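Local coordinates for protein (R)-specific secondary-alkylsulfatase (Pseudomonas sp., PDB 4AXH) that hydrolyses (R)-secondary-alkyl sulfates with strict inversion of configuration, releasing (S)-alcohols and sulfate at a two-zinc active site, at residues S142-A156 and V173-G187. Sequence-based numbering, arbitrary orientation.
With ZN (zinc ion), chain D; ZN (zinc ion), chain C.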
# COMPACT_ATOMS: atom_id res chain seq x y z
N SER A 142 -22.46 36.85 -16.24
CA SER A 142 -21.63 38.05 -16.06
C SER A 142 -20.12 37.85 -16.26
O SER A 142 -19.50 38.59 -17.02
CB SER A 142 -21.92 38.71 -14.71
OG SER A 142 -21.71 37.85 -13.61
N GLY A 143 -19.54 36.87 -15.55
CA GLY A 143 -18.11 36.60 -15.60
C GLY A 143 -17.76 35.26 -16.18
O GLY A 143 -18.36 34.84 -17.17
N LEU A 144 -16.76 34.59 -15.57
CA LEU A 144 -16.22 33.30 -15.99
C LEU A 144 -16.20 32.29 -14.88
O LEU A 144 -15.87 32.61 -13.73
CB LEU A 144 -14.78 33.43 -16.53
CG LEU A 144 -14.49 34.40 -17.69
CD1 LEU A 144 -13.02 34.45 -17.95
CD2 LEU A 144 -15.19 34.00 -18.96
N VAL A 145 -16.52 31.04 -15.22
CA VAL A 145 -16.42 29.92 -14.29
C VAL A 145 -15.34 29.02 -14.80
O VAL A 145 -15.34 28.62 -15.97
CB VAL A 145 -17.73 29.25 -13.82
CG1 VAL A 145 -18.72 29.12 -14.95
CG2 VAL A 145 -17.48 27.91 -13.13
N LEU A 146 -14.32 28.85 -13.97
CA LEU A 146 -13.13 28.11 -14.29
C LEU A 146 -13.08 26.77 -13.60
O LEU A 146 -13.42 26.65 -12.42
CB LEU A 146 -11.93 28.95 -13.86
CG LEU A 146 -11.18 29.72 -14.88
CD1 LEU A 146 -12.05 30.67 -15.64
CD2 LEU A 146 -10.06 30.47 -14.21
N ILE A 147 -12.64 25.77 -14.32
CA ILE A 147 -12.38 24.47 -13.72
C ILE A 147 -10.89 24.26 -13.86
O ILE A 147 -10.38 24.21 -14.97
CB ILE A 147 -13.34 23.24 -13.96
CG1 ILE A 147 -12.60 21.92 -14.09
CG2 ILE A 147 -14.42 23.43 -15.05
CD1 ILE A 147 -12.28 21.32 -12.80
N ASP A 148 -10.21 24.37 -12.70
CA ASP A 148 -8.78 24.31 -12.45
C ASP A 148 -8.01 25.57 -12.79
O ASP A 148 -8.49 26.42 -13.57
CB ASP A 148 -8.12 23.00 -12.90
CG ASP A 148 -8.66 21.81 -12.15
OD1 ASP A 148 -9.25 22.01 -11.07
OD2 ASP A 148 -8.53 20.68 -12.65
N THR A 149 -6.83 25.72 -12.16
CA THR A 149 -6.01 26.93 -12.28
C THR A 149 -4.55 26.65 -12.70
O THR A 149 -3.66 27.46 -12.42
CB THR A 149 -6.07 27.66 -10.94
OG1 THR A 149 -5.45 26.82 -9.98
CG2 THR A 149 -7.50 27.99 -10.49
N LEU A 150 -4.32 25.50 -13.37
CA LEU A 150 -3.01 25.02 -13.81
C LEU A 150 -2.01 24.83 -12.61
O LEU A 150 -2.43 24.92 -11.45
CB LEU A 150 -2.43 25.89 -14.95
CG LEU A 150 -3.31 26.21 -16.18
CD1 LEU A 150 -2.56 27.05 -17.19
CD2 LEU A 150 -3.81 24.94 -16.86
N THR A 151 -0.72 24.55 -12.90
CA THR A 151 0.32 24.25 -11.91
C THR A 151 0.96 25.49 -11.29
O THR A 151 1.36 25.45 -10.12
CB THR A 151 1.45 23.40 -12.58
OG1 THR A 151 0.87 22.44 -13.45
CG2 THR A 151 2.32 22.70 -11.61
N THR A 152 1.16 26.54 -12.10
CA THR A 152 1.87 27.73 -11.67
C THR A 152 1.13 29.02 -11.95
O THR A 152 0.29 29.07 -12.85
CB THR A 152 3.26 27.73 -12.29
OG1 THR A 152 3.17 28.09 -13.67
CG2 THR A 152 3.98 26.39 -12.15
N ALA A 153 1.46 30.07 -11.20
CA ALA A 153 0.83 31.39 -11.35
C ALA A 153 1.10 31.97 -12.75
O ALA A 153 0.21 32.59 -13.36
CB ALA A 153 1.34 32.31 -10.26
N GLU A 154 2.33 31.73 -13.28
CA GLU A 154 2.77 32.21 -14.60
C GLU A 154 2.01 31.53 -15.72
O GLU A 154 1.63 32.20 -16.68
CB GLU A 154 4.30 32.09 -14.79
CG GLU A 154 5.14 32.80 -13.74
CD GLU A 154 5.40 31.96 -12.50
OE1 GLU A 154 4.75 30.91 -12.35
OE2 GLU A 154 6.24 32.37 -11.67
N THR A 155 1.75 30.21 -15.59
CA THR A 155 1.00 29.47 -16.59
C THR A 155 -0.49 29.81 -16.55
O THR A 155 -1.10 30.07 -17.60
CB THR A 155 1.42 27.99 -16.71
OG1 THR A 155 1.24 27.32 -15.46
CG2 THR A 155 2.87 27.82 -17.17
N ALA A 156 -1.06 29.91 -15.33
CA ALA A 156 -2.46 30.34 -15.12
C ALA A 156 -2.72 31.68 -15.79
O ALA A 156 -3.70 31.83 -16.53
CB ALA A 156 -2.73 30.46 -13.64
N VAL A 173 -15.94 34.77 -11.67
CA VAL A 173 -16.98 34.67 -10.64
C VAL A 173 -16.78 33.37 -9.83
O VAL A 173 -17.06 33.32 -8.63
CB VAL A 173 -18.39 34.74 -11.27
CG1 VAL A 173 -19.48 34.66 -10.19
CG2 VAL A 173 -18.57 36.00 -12.10
N ALA A 174 -16.34 32.32 -10.50
CA ALA A 174 -16.21 31.04 -9.83
C ALA A 174 -15.02 30.24 -10.34
O ALA A 174 -14.63 30.36 -11.51
CB ALA A 174 -17.50 30.23 -10.00
N VAL A 175 -14.47 29.42 -9.44
CA VAL A 175 -13.39 28.49 -9.71
C VAL A 175 -13.76 27.14 -9.11
O VAL A 175 -14.37 27.11 -8.05
CB VAL A 175 -11.99 29.02 -9.25
CG1 VAL A 175 -10.94 27.92 -9.24
CG2 VAL A 175 -11.53 30.17 -10.13
N VAL A 176 -13.42 26.04 -9.81
CA VAL A 176 -13.63 24.65 -9.39
C VAL A 176 -12.27 23.98 -9.37
O VAL A 176 -11.55 24.02 -10.34
CB VAL A 176 -14.61 23.88 -10.31
CG1 VAL A 176 -14.79 22.43 -9.86
CG2 VAL A 176 -15.95 24.58 -10.40
N TYR A 177 -11.92 23.37 -8.24
CA TYR A 177 -10.71 22.59 -8.05
C TYR A 177 -11.20 21.18 -8.23
O TYR A 177 -11.94 20.70 -7.37
CB TYR A 177 -10.13 22.74 -6.63
CG TYR A 177 -9.59 24.11 -6.26
CD1 TYR A 177 -8.93 24.90 -7.20
CD2 TYR A 177 -9.64 24.57 -4.94
CE1 TYR A 177 -8.38 26.14 -6.85
CE2 TYR A 177 -9.06 25.79 -4.58
CZ TYR A 177 -8.44 26.57 -5.54
OH TYR A 177 -7.88 27.78 -5.19
N SER A 178 -10.88 20.54 -9.36
CA SER A 178 -11.32 19.16 -9.64
C SER A 178 -10.85 18.18 -8.55
O SER A 178 -11.61 17.30 -8.15
CB SER A 178 -10.85 18.70 -11.01
OG SER A 178 -9.43 18.58 -11.10
N HIS A 179 -9.60 18.34 -8.09
CA HIS A 179 -8.98 17.47 -7.09
C HIS A 179 -7.75 18.12 -6.43
O HIS A 179 -7.27 19.18 -6.90
CB HIS A 179 -8.62 16.07 -7.69
CG HIS A 179 -7.63 16.11 -8.82
ND1 HIS A 179 -7.95 16.67 -10.04
CD2 HIS A 179 -6.39 15.59 -8.89
CE1 HIS A 179 -6.89 16.48 -10.81
NE2 HIS A 179 -5.92 15.84 -10.15
N SER A 180 -7.24 17.46 -5.37
CA SER A 180 -6.11 17.91 -4.57
C SER A 180 -4.69 17.74 -5.19
O SER A 180 -3.76 17.41 -4.45
CB SER A 180 -6.19 17.33 -3.17
OG SER A 180 -6.17 15.91 -3.22
N HIS A 181 -4.50 18.01 -6.50
CA HIS A 181 -3.16 17.95 -7.11
C HIS A 181 -2.66 19.32 -7.53
O HIS A 181 -3.44 20.14 -8.02
CB HIS A 181 -3.08 16.95 -8.27
CG HIS A 181 -3.12 15.51 -7.85
ND1 HIS A 181 -3.58 14.53 -8.72
CD2 HIS A 181 -2.79 14.93 -6.68
CE1 HIS A 181 -3.52 13.39 -8.03
NE2 HIS A 181 -3.02 13.58 -6.81
N ILE A 182 -1.36 19.58 -7.31
CA ILE A 182 -0.73 20.88 -7.58
C ILE A 182 -0.92 21.41 -9.01
O ILE A 182 -0.96 22.62 -9.20
CB ILE A 182 0.73 21.00 -7.07
CG1 ILE A 182 1.02 20.04 -5.90
CG2 ILE A 182 1.04 22.46 -6.66
CD1 ILE A 182 2.57 19.67 -5.62
N ASP A 183 -1.08 20.52 -9.99
CA ASP A 183 -1.30 20.92 -11.38
C ASP A 183 -2.72 21.40 -11.62
O ASP A 183 -3.09 21.79 -12.74
CB ASP A 183 -0.88 19.80 -12.37
CG ASP A 183 -1.35 18.37 -12.07
OD1 ASP A 183 -1.41 17.99 -10.87
OD2 ASP A 183 -1.60 17.62 -13.03
N HIS A 184 -3.53 21.41 -10.56
CA HIS A 184 -4.92 21.82 -10.66
C HIS A 184 -5.28 23.03 -9.81
O HIS A 184 -6.16 23.80 -10.22
CB HIS A 184 -5.84 20.60 -10.47
CG HIS A 184 -5.57 19.54 -11.49
ND1 HIS A 184 -6.20 19.55 -12.72
CD2 HIS A 184 -4.67 18.53 -11.46
CE1 HIS A 184 -5.68 18.54 -13.40
NE2 HIS A 184 -4.76 17.89 -12.68
N PHE A 185 -4.57 23.26 -8.68
CA PHE A 185 -4.80 24.42 -7.80
C PHE A 185 -3.62 25.42 -7.77
O PHE A 185 -3.77 26.55 -7.29
CB PHE A 185 -5.13 23.97 -6.36
CG PHE A 185 -4.06 23.19 -5.60
CD1 PHE A 185 -2.95 23.83 -5.07
CD2 PHE A 185 -4.22 21.83 -5.35
CE1 PHE A 185 -1.97 23.10 -4.37
CE2 PHE A 185 -3.26 21.11 -4.62
CZ PHE A 185 -2.13 21.74 -4.15
N GLY A 186 -2.45 24.97 -8.24
CA GLY A 186 -1.17 25.68 -8.19
C GLY A 186 -1.08 27.10 -8.68
O GLY A 186 -0.24 27.85 -8.20
N GLY A 187 -1.89 27.45 -9.66
CA GLY A 187 -1.87 28.78 -10.25
C GLY A 187 -3.00 29.70 -9.87
O GLY A 187 -3.11 30.79 -10.44
ZN ZN D . -4.31 14.63 -10.72
ZN ZN C . -3.43 16.49 -13.29
O HOH W 1 -5.15 22.93 -14.41
O HOH W 2 -2.67 15.65 -11.51
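Asp148 and His184 illustrate how a second-shell carboxylate positions a metal ligand. Asp148 OD2 accepts from His184 ND1 at 2.6 Å, met from above the carboxylate, whose plane is turned 68° against the imidazole. The same oxygen takes the hydroxyl of Ser178 on its syn lone pair, while Asp148 OD1 receives Ser178 N at 2.8 Å in a nearly straight bond (172°). With CG beside the backbone N (chi1 -63°), the carboxylate lies within reach of both Ser178 and His184, and these bonds to its two oxygens limit its rotation. Ser178 OG in turn accepts from His179 ND1 at 2.6 Å.

These contacts sit where a beta-alpha-beta unit of the metallo-beta-lactamase fold opens into its His-x-His-x-Asp-His motif. His179 and His181 bind one zinc, completed by Glu291; Asp183 and His184 bind the other, completed by His355; Asp310 and a water bridge both.

Backbone bonds join the parallel strands 144-147 and 173-176: Leu146 N donates to Ala174 O at 2.9 Å, and Val176 N to Leu146 O. Farther on, Thr149 N reaches His184 O at 2.8 Å.

Apolar packing follows the sheet, Ile147 CB resting against Val176 CB. Beyond the strand end, Thr149 CG2 meets Val175 CG1 at 3.7 Å, on the face that also carries Leu146, and approaches the edge of the Tyr177 ring.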